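Catechol 2,3-dioxygenase (Pseudomonas sp. KL28, PDB 3HPY) probably catalyses the iron(II)-dependent extradiol cleavage of catechol by dioxygen, giving (2Z,4E)-2-hydroxy-6-oxohexa-2,4-dienoate. Local coordinates at residues L102-R107 with A122-V127; G5-G10 with K72-A77; Q87-T92 with Q166-E171. One frame throughout, in Å; residues are numbered along the deposited sequence.

Contact 1 of 3, residues L102-R107 with A122-V127; sequences LETGER and AEKTCV
Thr104 and Lys124 face each other across two antiparallel segments, their CA atoms 4.4 Å apart, and form a single beta bridge flanked by two nearly straight backbone bonds: Thr125 N to Glu103 O (3.0 Å) and Gly105 N to Glu123 O (3.1 Å). Gly105 suits its place because, having no side chain, it lets Glu123 CB rest against its CA at 3.9 Å, while the rest of the Glu123 chain extends beyond CG to pack on Lys76. Thr104 and Lys124 lie side by side and point the same way. The lysine's CG is anti to its own backbone N (chi1 178°), which starts the long chain alongside the threonine and brings CE to 3.8 Å from Thr104 OG1. Its ammonium group hydrogen-bonds to Ser54 O and His11 ND1, so the polar end of this buried residue is satisfied outside the bridge. The threonine hydroxyl is turned back on its own chain and donates to Leu102 O at 2.7 Å from above the carbonyl plane; a short beta-branched residue can satisfy itself locally in this way while its methyl stays against Glu123 O. At the other end of the bridge, Glu103 bends at chi2 (-57°) and crosses Thr125 at an angle, bringing OE1 to 3.2 Å from Thr125 OG1. That hydroxyl is also 3.3 Å from Glu103 O. The bridge carries the antiparallel pairing of strands 107-111 and 117-121 past their regular ends, as an isolated bridge of loops at the open end of a beta hairpin.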
ATOM      1  N   LEU C 102      37.000   2.223  10.811  1.00 39.33           N
ATOM      2  CA  LEU C 102      37.207   1.424   9.608  1.00 38.87           C
ATOM      3  C   LEU C 102      36.717   2.132   8.346  1.00 38.79           C
ATOM      4  O   LEU C 102      35.643   2.743   8.331  1.00 39.03           O
ATOM      5  CB  LEU C 102      36.484   0.084   9.745  1.00 40.28           C
ATOM      6  CG  LEU C 102      37.317  -1.192   9.754  1.00 38.91           C
ATOM      7  CD1 LEU C 102      36.410  -2.368  10.058  1.00 39.72           C
ATOM      8  CD2 LEU C 102      38.001  -1.373   8.418  1.00 39.31           C
ATOM      9  N   GLU C 103      37.529   2.044   7.297  1.00 38.54           N
ATOM     10  CA  GLU C 103      37.232   2.635   5.998  1.00 37.66           C
ATOM     11  C   GLU C 103      36.792   4.093   6.048  1.00 36.62           C
ATOM     12  O   GLU C 103      36.227   4.609   5.081  1.00 36.22           O
ATOM     13  CB  GLU C 103      36.166   1.797   5.296  1.00 37.66           C
ATOM     14  CG  GLU C 103      36.541   0.330   5.212  1.00 39.01           C
ATOM     15  CD  GLU C 103      37.868   0.105   4.509  1.00 40.14           C
ATOM     16  OE1 GLU C 103      37.968   0.384   3.296  1.00 38.87           O
ATOM     17  OE2 GLU C 103      38.821  -0.349   5.174  1.00 42.10           O
ATOM     18  N   THR C 104      37.083   4.759   7.164  1.00 35.09           N
ATOM     19  CA  THR C 104      36.708   6.156   7.347  1.00 35.12           C
ATOM     20  C   THR C 104      37.873   7.145   7.376  1.00 37.35           C
ATOM     21  O   THR C 104      38.976   6.834   7.852  1.00 36.82           O
ATOM     22  CB  THR C 104      35.922   6.331   8.644  1.00 33.49           C
ATOM     23  OG1 THR C 104      34.941   5.291   8.735  1.00 31.28           O
ATOM     24  CG2 THR C 104      35.230   7.694   8.674  1.00 29.43           C
ATOM     25  N   GLY C 105      37.601   8.347   6.874  1.00 37.36           N
ATOM     26  CA  GLY C 105      38.598   9.395   6.840  1.00 37.65           C
ATOM     27  C   GLY C 105      38.562  10.167   8.135  1.00 38.13           C
ATOM     28  O   GLY C 105      37.757   9.882   9.020  1.00 37.70           O
ATOM     29  N   GLU C 106      39.436  11.149   8.262  1.00 38.61           N
ATOM     30  CA  GLU C 106      39.467  11.928   9.476  1.00 39.24           C
ATOM     31  C   GLU C 106      38.165  12.705   9.574  1.00 38.19           C
ATOM     32  O   GLU C 106      37.570  13.062   8.558  1.00 37.25           O
ATOM     33  CB  GLU C 106      40.649  12.872   9.443  1.00 41.78           C
ATOM     34  CG  GLU C 106      40.561  13.821   8.306  1.00 44.37           C
ATOM     35  CD  GLU C 106      41.665  14.844   8.326  1.00 47.34           C
ATOM     36  OE1 GLU C 106      41.614  15.752   7.478  1.00 47.26           O
ATOM     37  OE2 GLU C 106      42.577  14.746   9.179  1.00 48.78           O
ATOM     38  N   ARG C 107      37.734  12.956  10.806  1.00 37.60           N
ATOM     39  CA  ARG C 107      36.490  13.666  11.062  1.00 37.68           C
ATOM     40  C   ARG C 107      36.659  14.736  12.134  1.00 37.13           C
ATOM     41  O   ARG C 107      37.511  14.623  13.016  1.00 37.76           O
ATOM     42  CB  ARG C 107      35.418  12.675  11.517  1.00 38.07           C
ATOM     43  CG  ARG C 107      35.821  11.211  11.361  1.00 37.46           C
ATOM     44  CD  ARG C 107      35.433  10.411  12.587  1.00 35.71           C
ATOM     45  NE  ARG C 107      36.313   9.261  12.775  1.00 38.61           N
ATOM     46  CZ  ARG C 107      36.266   8.439  13.822  1.00 36.37           C
ATOM     47  NH1 ARG C 107      35.371   8.632  14.789  1.00 31.75           N
ATOM     48  NH2 ARG C 107      37.125   7.433  13.904  1.00 35.48           N
ATOM     49  N   ALA C 122      34.288  13.880   5.530  1.00 31.67           N
ATOM     50  CA  ALA C 122      34.086  13.969   4.089  1.00 32.61           C
ATOM     51  C   ALA C 122      34.461  12.674   3.397  1.00 32.44           C
ATOM     52  O   ALA C 122      34.149  12.476   2.222  1.00 32.98           O
ATOM     53  CB  ALA C 122      34.912  15.113   3.519  1.00 31.17           C
ATOM     54  N   GLU C 123      35.123  11.781   4.119  1.00 33.58           N
ATOM     55  CA  GLU C 123      35.549  10.535   3.509  1.00 35.20           C
ATOM     56  C   GLU C 123      35.071   9.266   4.194  1.00 34.06           C
ATOM     57  O   GLU C 123      35.023   9.166   5.423  1.00 33.31           O
ATOM     58  CB  GLU C 123      37.076  10.517   3.383  1.00 39.42           C
ATOM     59  CG  GLU C 123      37.637  11.582   2.444  1.00 43.95           C
ATOM     60  CD  GLU C 123      39.159  11.567   2.391  1.00 46.63           C
ATOM     61  OE1 GLU C 123      39.729  10.505   2.060  1.00 49.08           O
ATOM     62  OE2 GLU C 123      39.781  12.616   2.677  1.00 47.57           O
ATOM     63  N   LYS C 124      34.710   8.297   3.361  1.00 33.69           N
ATOM     64  CA  LYS C 124      34.239   6.995   3.802  1.00 32.55           C
ATOM     65  C   LYS C 124      34.077   6.144   2.555  1.00 33.09           C
ATOM     66  O   LYS C 124      33.330   6.492   1.637  1.00 34.57           O
ATOM     67  CB  LYS C 124      32.909   7.116   4.544  1.00 30.71           C
ATOM     68  CG  LYS C 124      32.347   5.773   4.993  1.00 31.27           C
ATOM     69  CD  LYS C 124      31.131   5.928   5.904  1.00 31.66           C
ATOM     70  CE  LYS C 124      31.520   6.308   7.329  1.00 31.26           C
ATOM     71  NZ  LYS C 124      30.331   6.289   8.232  1.00 32.40           N
ATOM     72  N   THR C 125      34.788   5.028   2.529  1.00 32.47           N
ATOM     73  CA  THR C 125      34.767   4.120   1.394  1.00 33.84           C
ATOM     74  C   THR C 125      33.374   3.768   0.884  1.00 33.60           C
ATOM     75  O   THR C 125      32.471   3.467   1.663  1.00 33.47           O
ATOM     76  CB  THR C 125      35.511   2.815   1.739  1.00 35.57           C
ATOM     77  OG1 THR C 125      36.844   3.128   2.160  1.00 36.70           O
ATOM     78  CG2 THR C 125      35.572   1.894   0.531  1.00 36.11           C
ATOM     79  N   CYS C 126      33.220   3.817  -0.436  1.00 33.58           N
ATOM     80  CA  CYS C 126      31.970   3.483  -1.106  1.00 34.32           C
ATOM     81  C   CYS C 126      32.006   2.006  -1.466  1.00 33.79           C
ATOM     82  O   CYS C 126      32.819   1.593  -2.297  1.00 35.82           O
ATOM     83  CB  CYS C 126      31.807   4.311  -2.386  1.00 34.88           C
ATOM     84  SG  CYS C 126      30.472   3.732  -3.488  1.00 35.91           S
ATOM     85  N   VAL C 127      31.129   1.217  -0.848  1.00 32.88           N
ATOM     86  CA  VAL C 127      31.079  -0.224  -1.101  1.00 32.45           C
ATOM     87  C   VAL C 127      29.953  -0.598  -2.061  1.00 31.10           C
ATOM     88  O   VAL C 127      29.942  -1.705  -2.608  1.00 32.42           O
ATOM     89  CB  VAL C 127      30.879  -1.017   0.214  1.00 34.25           C
ATOM     90  CG1 VAL C 127      31.169  -2.505  -0.011  1.00 34.14           C
ATOM     91  CG2 VAL C 127      31.788  -0.458   1.298  1.00 35.80           C
TER

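Contact 2 of 3, residues G5-G10 with K72-A77; sequences GVLRPG and KVLDKA
A classic beta bulge, set where the N-terminal chain turns a corner into strand 9-16, joins Gly5-Gly10 to the end of strand 65-73. Leu7 and Arg8 both lie opposite Lys72, whose backbone serves the two of them: Leu7 N donates to Lys72 O at 2.9 Å, and Lys72 N donates to Arg8 O at 3.0 Å. Two residues on, Leu74 N donates to Gly5 O at 2.8 Å. Glycine fits position 5 because its phi is positive (60°). Val6 and Val73 form a non-hydrogen-bonded pair whose branches approach at 4.4 Å, CG2 of Val6 to CG1 of Val73, on the sheet face covered by Leu79 and Leu82 of helix 76-89; compact, beta-branched residues fill that buried layer. Leu7 crosses Leu74 obliquely, its CD2 standing 4.1 Å from Leu74 CD1, and Pro277 of the second subunit packs on Leu74.

On the other face, Arg8 and Lys72 run alongside each other. The arginine's first torsion (chi1 43°) wedges CG between the backbone N and the carbonyl carbon, and a bend at chi2 swings the guanidinium beside the straight lysine chain, so that Lys72 CD lies over one of its faces, 3.4 Å from Arg8 NH2. Both form salt bridges with Asp52 of the same chain and with Asp278 of the second subunit, so two long basic chains are matched by two carboxylates, one brought by a neighbour. Asp75 then N-caps helix 76-89. A classic bulge in the N-terminal vicinal-oxygen-chelate sheet here coincides with an ion cluster at the subunit interface, the Arg8 side chain being about 9 Å from that of the iron ligand His154.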
ATOM      1  N   GLY C   5      27.774  21.577   1.439  1.00 24.48           N
ATOM      2  CA  GLY C   5      27.978  21.568   2.883  1.00 24.75           C
ATOM      3  C   GLY C   5      27.671  20.239   3.551  1.00 25.11           C
ATOM      4  O   GLY C   5      28.204  19.198   3.152  1.00 28.43           O
ATOM      5  N   VAL C   6      26.838  20.268   4.588  1.00 24.75           N
ATOM      6  CA  VAL C   6      26.457  19.045   5.294  1.00 25.10           C
ATOM      7  C   VAL C   6      25.392  18.354   4.441  1.00 24.67           C
ATOM      8  O   VAL C   6      24.308  18.894   4.227  1.00 24.85           O
ATOM      9  CB  VAL C   6      25.878  19.362   6.680  1.00 25.56           C
ATOM     10  CG1 VAL C   6      25.541  18.074   7.406  1.00 25.03           C
ATOM     11  CG2 VAL C   6      26.880  20.187   7.480  1.00 25.92           C
ATOM     12  N   LEU C   7      25.709  17.161   3.954  1.00 24.90           N
ATOM     13  CA  LEU C   7      24.802  16.440   3.079  1.00 24.43           C
ATOM     14  C   LEU C   7      23.745  15.581   3.750  1.00 25.90           C
ATOM     15  O   LEU C   7      22.555  15.711   3.462  1.00 25.60           O
ATOM     16  CB  LEU C   7      25.608  15.549   2.126  1.00 23.92           C
ATOM     17  CG  LEU C   7      26.648  16.210   1.220  1.00 21.83           C
ATOM     18  CD1 LEU C   7      27.316  15.157   0.351  1.00 21.87           C
ATOM     19  CD2 LEU C   7      25.977  17.272   0.359  1.00 21.97           C
ATOM     20  N   ARG C   8      24.181  14.713   4.655  1.00 26.54           N
ATOM     21  CA  ARG C   8      23.265  13.778   5.295  1.00 27.65           C
ATOM     22  C   ARG C   8      23.849  13.154   6.562  1.00 27.63           C
ATOM     23  O   ARG C   8      25.036  13.304   6.854  1.00 28.14           O
ATOM     24  CB  ARG C   8      22.962  12.644   4.295  1.00 24.75           C
ATOM     25  CG  ARG C   8      24.222  12.133   3.515  1.00 28.51           C
ATOM     26  CD  ARG C   8      24.137  10.624   3.177  1.00 22.20           C
ATOM     27  NE  ARG C   8      25.351   9.958   2.667  1.00 22.17           N
ATOM     28  CZ  ARG C   8      26.093  10.360   1.629  1.00 21.98           C
ATOM     29  NH1 ARG C   8      25.786  11.459   0.956  1.00 21.44           N
ATOM     30  NH2 ARG C   8      27.120   9.624   1.219  1.00 21.90           N
ATOM     31  N   PRO C   9      22.998  12.480   7.359  1.00 28.78           N
ATOM     32  CA  PRO C   9      23.504  11.833   8.573  1.00 28.34           C
ATOM     33  C   PRO C   9      24.433  10.744   8.040  1.00 29.48           C
ATOM     34  O   PRO C   9      24.038   9.994   7.138  1.00 29.16           O
ATOM     35  CB  PRO C   9      22.252  11.236   9.195  1.00 28.14           C
ATOM     36  CG  PRO C   9      21.181  12.205   8.812  1.00 27.10           C
ATOM     37  CD  PRO C   9      21.531  12.632   7.402  1.00 27.86           C
ATOM     38  N   GLY C  10      25.654  10.656   8.569  1.00 29.09           N
ATOM     39  CA  GLY C  10      26.594   9.656   8.084  1.00 28.20           C
ATOM     40  C   GLY C  10      26.675   8.384   8.909  1.00 29.65           C
ATOM     41  O   GLY C  10      26.795   7.292   8.358  1.00 29.98           O
ATOM     42  N   LYS C  72      28.066  13.389   6.950  1.00 29.37           N
ATOM     43  CA  LYS C  72      29.014  13.465   5.846  1.00 28.18           C
ATOM     44  C   LYS C  72      28.837  14.824   5.183  1.00 26.76           C
ATOM     45  O   LYS C  72      27.708  15.304   5.063  1.00 26.44           O
ATOM     46  CB  LYS C  72      28.767  12.354   4.826  1.00 29.63           C
ATOM     47  CG  LYS C  72      29.750  12.407   3.670  1.00 28.64           C
ATOM     48  CD  LYS C  72      29.754  11.152   2.835  1.00 29.60           C
ATOM     49  CE  LYS C  72      30.723  11.295   1.676  1.00 30.84           C
ATOM     50  NZ  LYS C  72      30.897  10.000   0.958  1.00 30.89           N
ATOM     51  N   VAL C  73      29.940  15.462   4.786  1.00 24.34           N
ATOM     52  CA  VAL C  73      29.864  16.771   4.120  1.00 25.04           C
ATOM     53  C   VAL C  73      30.280  16.604   2.654  1.00 24.97           C
ATOM     54  O   VAL C  73      30.774  15.545   2.270  1.00 24.90           O
ATOM     55  CB  VAL C  73      30.772  17.830   4.801  1.00 25.06           C
ATOM     56  CG1 VAL C  73      30.435  17.924   6.288  1.00 23.31           C
ATOM     57  CG2 VAL C  73      32.242  17.482   4.595  1.00 24.23           C
ATOM     58  N   LEU C  74      30.101  17.639   1.843  1.00 25.99           N
ATOM     59  CA  LEU C  74      30.425  17.530   0.425  1.00 25.73           C
ATOM     60  C   LEU C  74      31.831  17.011   0.122  1.00 28.10           C
ATOM     61  O   LEU C  74      31.983  15.999  -0.580  1.00 28.50           O
ATOM     62  CB  LEU C  74      30.205  18.872  -0.275  1.00 25.87           C
ATOM     63  CG  LEU C  74      30.162  18.848  -1.815  1.00 24.56           C
ATOM     64  CD1 LEU C  74      29.071  17.900  -2.322  1.00 25.68           C
ATOM     65  CD2 LEU C  74      29.889  20.248  -2.317  1.00 24.38           C
ATOM     66  N   ASP C  75      32.852  17.690   0.640  1.00 27.72           N
ATOM     67  CA  ASP C  75      34.245  17.285   0.400  1.00 29.49           C
ATOM     68  C   ASP C  75      35.215  17.773   1.483  1.00 29.24           C
ATOM     69  O   ASP C  75      34.817  18.455   2.431  1.00 25.68           O
ATOM     70  CB  ASP C  75      34.705  17.807  -0.969  1.00 31.01           C
ATOM     71  CG  ASP C  75      34.307  19.255  -1.200  1.00 31.22           C
ATOM     72  OD1 ASP C  75      34.576  20.094  -0.314  1.00 33.89           O
ATOM     73  OD2 ASP C  75      33.727  19.558  -2.264  1.00 29.03           O
ATOM     74  N   LYS C  76      36.492  17.424   1.328  1.00 29.99           N
ATOM     75  CA  LYS C  76      37.513  17.818   2.291  1.00 32.05           C
ATOM     76  C   LYS C  76      37.557  19.334   2.448  1.00 30.23           C
ATOM     77  O   LYS C  76      37.700  19.841   3.556  1.00 30.50           O
ATOM     78  CB  LYS C  76      38.880  17.278   1.856  1.00 32.94           C
ATOM     79  CG  LYS C  76      38.959  15.753   1.865  1.00 37.33           C
ATOM     80  CD  LYS C  76      40.182  15.247   1.104  1.00 40.80           C
ATOM     81  CE  LYS C  76      39.993  15.410  -0.399  1.00 41.45           C
ATOM     82  NZ  LYS C  76      41.264  15.268  -1.166  1.00 41.74           N
ATOM     83  N   ALA C  77      37.410  20.055   1.341  1.00 30.34           N
ATOM     84  CA  ALA C  77      37.414  21.517   1.385  1.00 30.91           C
ATOM     85  C   ALA C  77      36.275  22.024   2.270  1.00 30.59           C
ATOM     86  O   ALA C  77      36.440  22.978   3.031  1.00 31.55           O
ATOM     87  CB  ALA C  77      37.271  22.091  -0.034  1.00 29.74           C
TER

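Contact 3 of 3, residues Q87-T92 with Q166-E171; sequences QAYGLT and QKIFTE
Ile168 is the tightly packed half of this contact, meeting both Tyr89 and Leu91 from the flank of helix 162-171. Its CG1 comes obliquely to the tyrosine ring at CE2, 3.6 Å away, while Leu91 approaches tip to tip, with its CD1 3.8 Å from both CG2 and CD1 of Ile168. A branched isoleucine suits this spot because its arms can serve two partners at once, and Leu112 and Leu173 add to its apolar surroundings.

The other half faces solvent and is looser. Tyr89 reaches across with CG anti to the backbone N (chi1 -167°), which carries its hydroxyl to Lys167, the two side chains crossing at about a right angle. Lys167, bent at chi3 and chi4, curls back so that NZ donates to Tyr89 OH at 3.2 Å, arriving near the ring plane, while its CB lies 3.4 Å from the same oxygen. Glu171 OE1, also near that plane, stays 4.1 Å from Tyr89 OH. A tyrosine fits such a boundary, apolar along the ring and polar at its hydroxyl.

Gly90, the first residue to leave helical angles, has a positive phi (116°), where a side chain would jam against the preceding carbonyl oxygen; it turns the chain so that Leu91 can follow Tyr89 toward the same partner. Here a Schellman-terminated helix of the N-terminal vicinal-oxygen-chelate region meets a helix of the C-terminal glyoxalase-like region at the surface.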
ATOM      1  N   GLN C  87      35.049  26.861  15.002  1.00 35.62           N
ATOM      2  CA  GLN C  87      35.976  27.482  15.939  1.00 36.09           C
ATOM      3  C   GLN C  87      35.744  28.987  16.005  1.00 36.09           C
ATOM      4  O   GLN C  87      35.777  29.569  17.083  1.00 36.43           O
ATOM      5  CB  GLN C  87      37.418  27.192  15.541  1.00 36.92           C
ATOM      6  CG  GLN C  87      37.719  25.730  15.371  1.00 36.75           C
ATOM      7  CD  GLN C  87      39.182  25.490  15.147  1.00 38.34           C
ATOM      8  OE1 GLN C  87      39.572  24.675  14.312  1.00 39.97           O
ATOM      9  NE2 GLN C  87      40.014  26.196  15.902  1.00 39.73           N
ATOM     10  N   ALA C  88      35.498  29.615  14.859  1.00 36.38           N
ATOM     11  CA  ALA C  88      35.254  31.058  14.834  1.00 37.03           C
ATOM     12  C   ALA C  88      34.021  31.369  15.675  1.00 36.73           C
ATOM     13  O   ALA C  88      33.928  32.432  16.295  1.00 38.13           O
ATOM     14  CB  ALA C  88      35.042  31.540  13.391  1.00 37.40           C
ATOM     15  N   TYR C  89      33.080  30.424  15.687  1.00 35.01           N
ATOM     16  CA  TYR C  89      31.829  30.549  16.433  1.00 34.02           C
ATOM     17  C   TYR C  89      32.115  30.447  17.922  1.00 34.23           C
ATOM     18  O   TYR C  89      31.351  30.950  18.745  1.00 33.42           O
ATOM     19  CB  TYR C  89      30.854  29.431  16.035  1.00 33.61           C
ATOM     20  CG  TYR C  89      29.429  29.655  16.514  1.00 32.85           C
ATOM     21  CD1 TYR C  89      28.613  30.607  15.906  1.00 32.94           C
ATOM     22  CD2 TYR C  89      28.906  28.931  17.591  1.00 34.59           C
ATOM     23  CE1 TYR C  89      27.312  30.843  16.354  1.00 32.55           C
ATOM     24  CE2 TYR C  89      27.607  29.156  18.050  1.00 32.20           C
ATOM     25  CZ  TYR C  89      26.816  30.112  17.431  1.00 34.08           C
ATOM     26  OH  TYR C  89      25.537  30.340  17.889  1.00 33.64           O
ATOM     27  N   GLY C  90      33.209  29.775  18.264  1.00 34.65           N
ATOM     28  CA  GLY C  90      33.570  29.629  19.664  1.00 37.23           C
ATOM     29  C   GLY C  90      33.566  28.201  20.187  1.00 37.95           C
ATOM     30  O   GLY C  90      33.847  27.968  21.365  1.00 38.30           O
ATOM     31  N   LEU C  91      33.252  27.243  19.321  1.00 37.98           N
ATOM     32  CA  LEU C  91      33.216  25.846  19.722  1.00 39.00           C
ATOM     33  C   LEU C  91      34.595  25.222  19.593  1.00 40.09           C
ATOM     34  O   LEU C  91      35.349  25.533  18.668  1.00 40.70           O
ATOM     35  CB  LEU C  91      32.216  25.063  18.860  1.00 37.91           C
ATOM     36  CG  LEU C  91      30.734  25.436  19.001  1.00 37.31           C
ATOM     37  CD1 LEU C  91      29.923  24.751  17.916  1.00 37.85           C
ATOM     38  CD2 LEU C  91      30.229  25.042  20.377  1.00 34.72           C
ATOM     39  N   THR C  92      34.933  24.348  20.533  1.00 40.50           N
ATOM     40  CA  THR C  92      36.220  23.676  20.488  1.00 41.74           C
ATOM     41  C   THR C  92      36.040  22.409  19.666  1.00 41.89           C
ATOM     42  O   THR C  92      35.096  21.648  19.889  1.00 42.29           O
ATOM     43  CB  THR C  92      36.695  23.301  21.893  1.00 42.69           C
ATOM     44  OG1 THR C  92      36.596  24.448  22.748  1.00 42.70           O
ATOM     45  CG2 THR C  92      38.138  22.830  21.849  1.00 42.84           C
ATOM     46  N   GLN C 166      20.141  24.921  18.175  1.00 34.23           N
ATOM     47  CA  GLN C 166      19.539  25.373  16.936  1.00 33.23           C
ATOM     48  C   GLN C 166      20.451  26.387  16.235  1.00 33.29           C
ATOM     49  O   GLN C 166      20.755  26.236  15.046  1.00 30.51           O
ATOM     50  CB  GLN C 166      18.160  25.983  17.215  1.00 32.98           C
ATOM     51  CG  GLN C 166      17.551  26.711  16.022  1.00 35.85           C
ATOM     52  CD  GLN C 166      16.070  27.005  16.186  1.00 38.35           C
ATOM     53  OE1 GLN C 166      15.578  27.214  17.300  1.00 41.68           O
ATOM     54  NE2 GLN C 166      15.352  27.044  15.068  1.00 39.02           N
ATOM     55  N   LYS C 167      20.898  27.399  16.975  1.00 33.32           N
ATOM     56  CA  LYS C 167      21.765  28.437  16.425  1.00 32.50           C
ATOM     57  C   LYS C 167      22.965  27.856  15.696  1.00 32.03           C
ATOM     58  O   LYS C 167      23.282  28.266  14.580  1.00 32.27           O
ATOM     59  CB  LYS C 167      22.268  29.374  17.533  1.00 35.85           C
ATOM     60  CG  LYS C 167      21.185  30.151  18.258  1.00 38.89           C
ATOM     61  CD  LYS C 167      21.772  31.215  19.211  1.00 41.30           C
ATOM     62  CE  LYS C 167      22.298  30.632  20.536  1.00 43.33           C
ATOM     63  NZ  LYS C 167      23.593  29.884  20.420  1.00 44.93           N
ATOM     64  N   ILE C 168      23.641  26.904  16.326  1.00 30.77           N
ATOM     65  CA  ILE C 168      24.812  26.296  15.708  1.00 30.86           C
ATOM     66  C   ILE C 168      24.418  25.585  14.422  1.00 31.68           C
ATOM     67  O   ILE C 168      25.106  25.697  13.400  1.00 30.99           O
ATOM     68  CB  ILE C 168      25.473  25.283  16.647  1.00 29.21           C
ATOM     69  CG1 ILE C 168      25.867  25.969  17.953  1.00 31.12           C
ATOM     70  CG2 ILE C 168      26.696  24.677  15.980  1.00 31.37           C
ATOM     71  CD1 ILE C 168      26.282  25.011  19.031  1.00 29.98           C
ATOM     72  N   PHE C 169      23.314  24.845  14.470  1.00 30.87           N
ATOM     73  CA  PHE C 169      22.863  24.141  13.280  1.00 30.55           C
ATOM     74  C   PHE C 169      22.415  25.058  12.152  1.00 31.43           C
ATOM     75  O   PHE C 169      22.804  24.842  11.003  1.00 31.83           O
ATOM     76  CB  PHE C 169      21.742  23.150  13.617  1.00 31.00           C
ATOM     77  CG  PHE C 169      22.250  21.822  14.086  1.00 31.58           C
ATOM     78  CD1 PHE C 169      22.585  21.618  15.421  1.00 30.79           C
ATOM     79  CD2 PHE C 169      22.473  20.795  13.174  1.00 30.74           C
ATOM     80  CE1 PHE C 169      23.141  20.408  15.840  1.00 32.14           C
ATOM     81  CE2 PHE C 169      23.029  19.579  13.580  1.00 32.43           C
ATOM     82  CZ  PHE C 169      23.365  19.384  14.915  1.00 31.65           C
ATOM     83  N   THR C 170      21.610  26.072  12.467  1.00 30.73           N
ATOM     84  CA  THR C 170      21.107  26.975  11.434  1.00 32.84           C
ATOM     85  C   THR C 170      22.040  28.127  11.062  1.00 34.23           C
ATOM     86  O   THR C 170      21.965  28.647   9.946  1.00 35.20           O
ATOM     87  CB  THR C 170      19.713  27.584  11.803  1.00 32.37           C
ATOM     88  OG1 THR C 170      19.859  28.542  12.863  1.00 34.44           O
ATOM     89  CG2 THR C 170      18.745  26.490  12.229  1.00 32.18           C
ATOM     90  N   GLU C 171      22.916  28.535  11.971  1.00 33.75           N
ATOM     91  CA  GLU C 171      23.820  29.629  11.651  1.00 34.41           C
ATOM     92  C   GLU C 171      25.220  29.155  11.276  1.00 33.89           C
ATOM     93  O   GLU C 171      25.985  29.905  10.679  1.00 34.65           O
ATOM     94  CB  GLU C 171      23.888  30.619  12.810  1.00 34.81           C
ATOM     95  CG  GLU C 171      22.543  31.237  13.137  1.00 35.88           C
ATOM     96  CD  GLU C 171      22.649  32.469  14.017  1.00 37.99           C
ATOM     97  OE1 GLU C 171      23.404  32.439  15.017  1.00 40.61           O
ATOM     98  OE2 GLU C 171      21.964  33.467  13.714  1.00 39.15           O
TER

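How the contacts relate
From the N terminus, contact 2 is the first to close, when residues 72-77 return to 5-10 at the end of strand 65-73. Helix 76-89 leaves directly from it and at its far end opens contact 3, which stays open until helix 162-171. Within that long excursion contact 1 opens at 102-107 and closes at 122-127, so 1 nests in 3, 2 precedes both, and none cross. Contacts 1 and 2 abut through Ala122 and Glu123 against Asp75 and Lys76, joining hairpin end, strand end and helix start within the N-terminal half. Contact 3, whose centre is about 24 Å from that of contact 1, instead ties this half to the C-terminal one.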